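Local coordinates for packaging protein UL32 (Human herpesvirus 8 type M, PDB 6XF9) that forms a pentameric ring required for herpesviral genome packaging, and is thought to direct new capsids to nuclear replication compartments where viral DNA is cleaved and packaged, at residues L228-I231 / W232-S236; G357-P360 / Q361-H364. One frame throughout, in Å; residues are numbered along the deposited sequence.

Contact 1 (L228-I231 / W232-S236); sequences LIDI and WSTSS
Residues Leu228-Ile231 and Trp232-Ser236 follow one another along the last turns of helix 225-235, with Ser236 leaving the helix, and are tied by i to i+4 bonds such as Trp232 N to Leu228 O at 3.0 Å. Thr234 N to Asp230 O is the same kind of bond two residues on, at 3.1 Å. The bond from Ser235 N to Ile231 O is weak.

The side chains follow the same spacing. Leu228 sends CD1 to the pyrrole part of the Trp232 indole, where it lies 3.5 Å from CD1 of Trp232. Its CG is anti to the backbone N (chi1 166°), which points the branch along the helix toward the indole. The indole also turns its edge to the backbone: Trp232 CD1 is 3.3 Å from Leu228 O, which lies in the ring plane.

Two serines fold back on carbonyls of the preceding turn. Ser233 OG donates to Ile229 O at 2.6 Å, and Ser233 N donates to the same oxygen at 3.1 Å. Two donors of one residue thus grip one carbonyl. Ser235 OG donates to Ile231 O at 2.8 Å. Its chi1 of 63° sets the hydroxyl between the backbone N and the carbonyl carbon, facing back along the helix. Ser235 is buried, and the carbonyl gives its hydroxyl proton an acceptor.

Asp230 and Thr234 meet obliquely, with OD1 of Asp230 in van der Waals contact with the methyl CG2 of Thr234 at 3.4 Å. Their polar ends find partners in a loop: Asp230 OD2 accepts from Phe264 N, and Thr234 OG1 bonds to Phe265 O.

The helix 225-235 packs on helix 89-106. Leu228 and Ile231 touch Trp89, Ile231 also touches Met93, and Trp232 meets Trp89 edge-to-face. Trp232 and Ser235 rest in addition on Pro277 of a loop.

Contact 2 (G357-P360 / Q361-H364); sequences GCTP and QEIH
Thr359 stands at the N-cap of the helix that Gln361-His364 continues, and its carbonyl O takes the i+4 bond from Ile363 N at 3.2 Å. The next bond of the series runs from His364 N to Pro360 O at 2.7 Å. Cys358, just before the cap, is where the preceding helix leaves helical geometry.

The capping bond comes from the side chain. Thr359 OG1 accepts from Glu362 N at 3.1 Å, with an N-H...O angle of 162°. A chi1 of 78° holds the hydroxyl between the backbone N and the carbonyl carbon, over the first turn. The same oxygen bonds to Gly291 O, so the cap is also tied to a separate part of the chain.

Glu362 crosses Thr359 at about a right angle. Its CG lies 3.2 Å from Thr359 OG1, and the chain then runs extended past the cap. Glu362 OE1 comes 3.5 Å from the backbone N of Thr359. Gln361 bends at chi2 (83°), which brings OE1 back to 3.5 Å from Thr359 OG1. Its NE2 makes a weak hydrogen bond to Ser49 O of a neighbouring subunit.

On the buried side, Ile363 CD1 packs on Cys358 CB at 4.0 Å. Both residues rest on Leu298 of helix 297-304. The ring of His364 meets Tyr466, and its ND1 bonds to the Tyr466 hydroxyl.

This is a threonine N-cap with proline at the first helical position. It starts helix 360-369, which carries the zinc ligand His366.

In the fold
Contact 1 comes first along the chain, within helix 225-235, which it sets against helix 89-106. The chain then passes a stretch that is not modelled, 241-262, and the zinc ligands Cys296 and Cys299. It reaches contact 2 at the turn from helix 349-357 into helix 360-369, whose start is joined there to helices 297-304 and 329-338. The contacts are in series. Each joins adjoining residues, so neither closes a long loop, and they neither nest nor cross. Both lie near one zinc site: the side chain of Leu228 is about 9 Å from that of Cys299, and the side chain of Glu362 about 6 Å from that of Cys296.

Contact 1 (L228-I231 / W232-S236)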
# COMPACT_ATOMS: atom_id res chain seq x y z
N LEU D 228 16.81 31.71 -38.20
CA LEU D 228 16.36 31.55 -36.82
C LEU D 228 16.31 32.89 -36.10
O LEU D 228 15.27 33.29 -35.58
CB LEU D 228 17.30 30.57 -36.10
CG LEU D 228 17.28 30.45 -34.58
CD1 LEU D 228 16.01 29.80 -34.09
CD2 LEU D 228 18.50 29.65 -34.11
N ILE D 229 17.42 33.64 -36.12
CA ILE D 229 17.49 34.87 -35.34
C ILE D 229 16.47 35.89 -35.83
O ILE D 229 15.83 36.58 -35.02
CB ILE D 229 18.91 35.45 -35.40
CG1 ILE D 229 19.91 34.46 -34.82
CG2 ILE D 229 18.99 36.76 -34.65
CD1 ILE D 229 21.30 34.97 -34.81
N ASP D 230 16.28 35.99 -37.15
CA ASP D 230 15.32 36.94 -37.71
C ASP D 230 13.90 36.61 -37.27
O ASP D 230 13.21 37.45 -36.68
CB ASP D 230 15.43 36.95 -39.23
CG ASP D 230 14.40 37.88 -39.89
OD1 ASP D 230 13.78 38.71 -39.18
OD2 ASP D 230 14.21 37.79 -41.13
N ILE D 231 13.45 35.39 -37.57
CA ILE D 231 12.06 35.01 -37.34
C ILE D 231 11.71 35.09 -35.86
O ILE D 231 10.61 35.52 -35.50
CB ILE D 231 11.80 33.61 -37.90
CG1 ILE D 231 11.78 33.66 -39.43
CG2 ILE D 231 10.51 33.01 -37.34
CD1 ILE D 231 12.14 32.36 -40.06
N TRP D 232 12.63 34.66 -34.98
CA TRP D 232 12.28 34.59 -33.56
C TRP D 232 12.38 35.94 -32.87
O TRP D 232 11.65 36.17 -31.90
CB TRP D 232 13.14 33.55 -32.85
CG TRP D 232 12.62 32.18 -33.11
CD1 TRP D 232 12.90 31.41 -34.20
CD2 TRP D 232 11.68 31.44 -32.31
NE1 TRP D 232 12.20 30.23 -34.12
CE2 TRP D 232 11.45 30.22 -32.97
CE3 TRP D 232 11.02 31.69 -31.10
CZ2 TRP D 232 10.60 29.24 -32.46
CZ3 TRP D 232 10.17 30.71 -30.60
CH2 TRP D 232 9.96 29.51 -31.28
N SER D 233 13.21 36.85 -33.36
CA SER D 233 13.21 38.18 -32.75
C SER D 233 12.04 39.02 -33.24
O SER D 233 11.51 39.83 -32.47
CB SER D 233 14.51 38.91 -33.03
OG SER D 233 14.78 38.88 -34.42
N THR D 234 11.60 38.82 -34.48
CA THR D 234 10.47 39.62 -34.94
C THR D 234 9.16 39.13 -34.35
O THR D 234 8.21 39.92 -34.27
CB THR D 234 10.37 39.66 -36.48
OG1 THR D 234 10.29 38.34 -37.03
CG2 THR D 234 11.64 40.32 -37.05
N SER D 235 9.06 37.87 -33.91
CA SER D 235 7.78 37.38 -33.41
C SER D 235 7.85 36.76 -32.01
O SER D 235 6.93 36.03 -31.64
CB SER D 235 7.17 36.36 -34.38
OG SER D 235 7.99 35.23 -34.49
N SER D 236 8.90 37.04 -31.23
CA SER D 236 9.02 36.51 -29.87
C SER D 236 10.08 37.29 -29.09
O SER D 236 10.76 38.16 -29.64
CB SER D 236 9.39 35.02 -29.87
OG SER D 236 10.80 34.85 -29.96

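Contact 2 (G357-P360 / Q361-H364)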
# COMPACT_ATOMS: atom_id res chain seq x y z
N GLY D 357 26.48 34.15 -25.25
CA GLY D 357 25.42 34.97 -24.70
C GLY D 357 24.38 34.21 -23.92
O GLY D 357 23.64 34.82 -23.13
N CYS D 358 24.27 32.90 -24.14
CA CYS D 358 23.35 32.08 -23.37
C CYS D 358 23.69 32.15 -21.89
O CYS D 358 24.86 32.29 -21.51
CB CYS D 358 23.38 30.63 -23.84
SG CYS D 358 22.62 30.34 -25.47
N THR D 359 22.67 32.03 -21.05
CA THR D 359 22.88 32.00 -19.62
C THR D 359 23.55 30.68 -19.22
O THR D 359 23.40 29.67 -19.92
CB THR D 359 21.55 32.17 -18.90
OG1 THR D 359 20.82 30.94 -18.92
CG2 THR D 359 20.74 33.21 -19.59
N PRO D 360 24.28 30.66 -18.10
CA PRO D 360 24.87 29.38 -17.65
C PRO D 360 23.84 28.32 -17.37
O PRO D 360 24.16 27.13 -17.42
CB PRO D 360 25.66 29.77 -16.39
CG PRO D 360 25.80 31.27 -16.44
CD PRO D 360 24.57 31.76 -17.17
N GLN D 361 22.60 28.70 -17.04
CA GLN D 361 21.56 27.70 -16.91
C GLN D 361 21.18 27.09 -18.26
O GLN D 361 20.98 25.88 -18.35
CB GLN D 361 20.32 28.29 -16.25
CG GLN D 361 20.43 28.61 -14.77
CD GLN D 361 21.09 29.92 -14.50
OE1 GLN D 361 21.26 30.74 -15.41
NE2 GLN D 361 21.40 30.18 -13.24
N GLU D 362 21.06 27.90 -19.32
CA GLU D 362 20.72 27.32 -20.62
C GLU D 362 21.77 26.32 -21.04
O GLU D 362 21.44 25.25 -21.57
CB GLU D 362 20.57 28.38 -21.71
CG GLU D 362 19.49 29.42 -21.46
CD GLU D 362 19.19 30.25 -22.69
OE1 GLU D 362 19.64 31.43 -22.72
OE2 GLU D 362 18.55 29.72 -23.65
N ILE D 363 23.04 26.65 -20.83
CA ILE D 363 24.12 25.74 -21.20
C ILE D 363 24.16 24.57 -20.23
O ILE D 363 24.36 23.42 -20.64
CB ILE D 363 25.45 26.51 -21.26
CG1 ILE D 363 25.42 27.49 -22.42
CG2 ILE D 363 26.63 25.58 -21.42
CD1 ILE D 363 26.40 28.60 -22.29
N HIS D 364 23.97 24.84 -18.93
CA HIS D 364 23.86 23.75 -17.96
C HIS D 364 22.74 22.80 -18.34
O HIS D 364 22.92 21.58 -18.37
CB HIS D 364 23.60 24.31 -16.56
CG HIS D 364 23.48 23.25 -15.50
ND1 HIS D 364 22.63 23.37 -14.42
CD2 HIS D 364 24.13 22.07 -15.35
CE1 HIS D 364 22.74 22.29 -13.66
NE2 HIS D 364 23.64 21.49 -14.20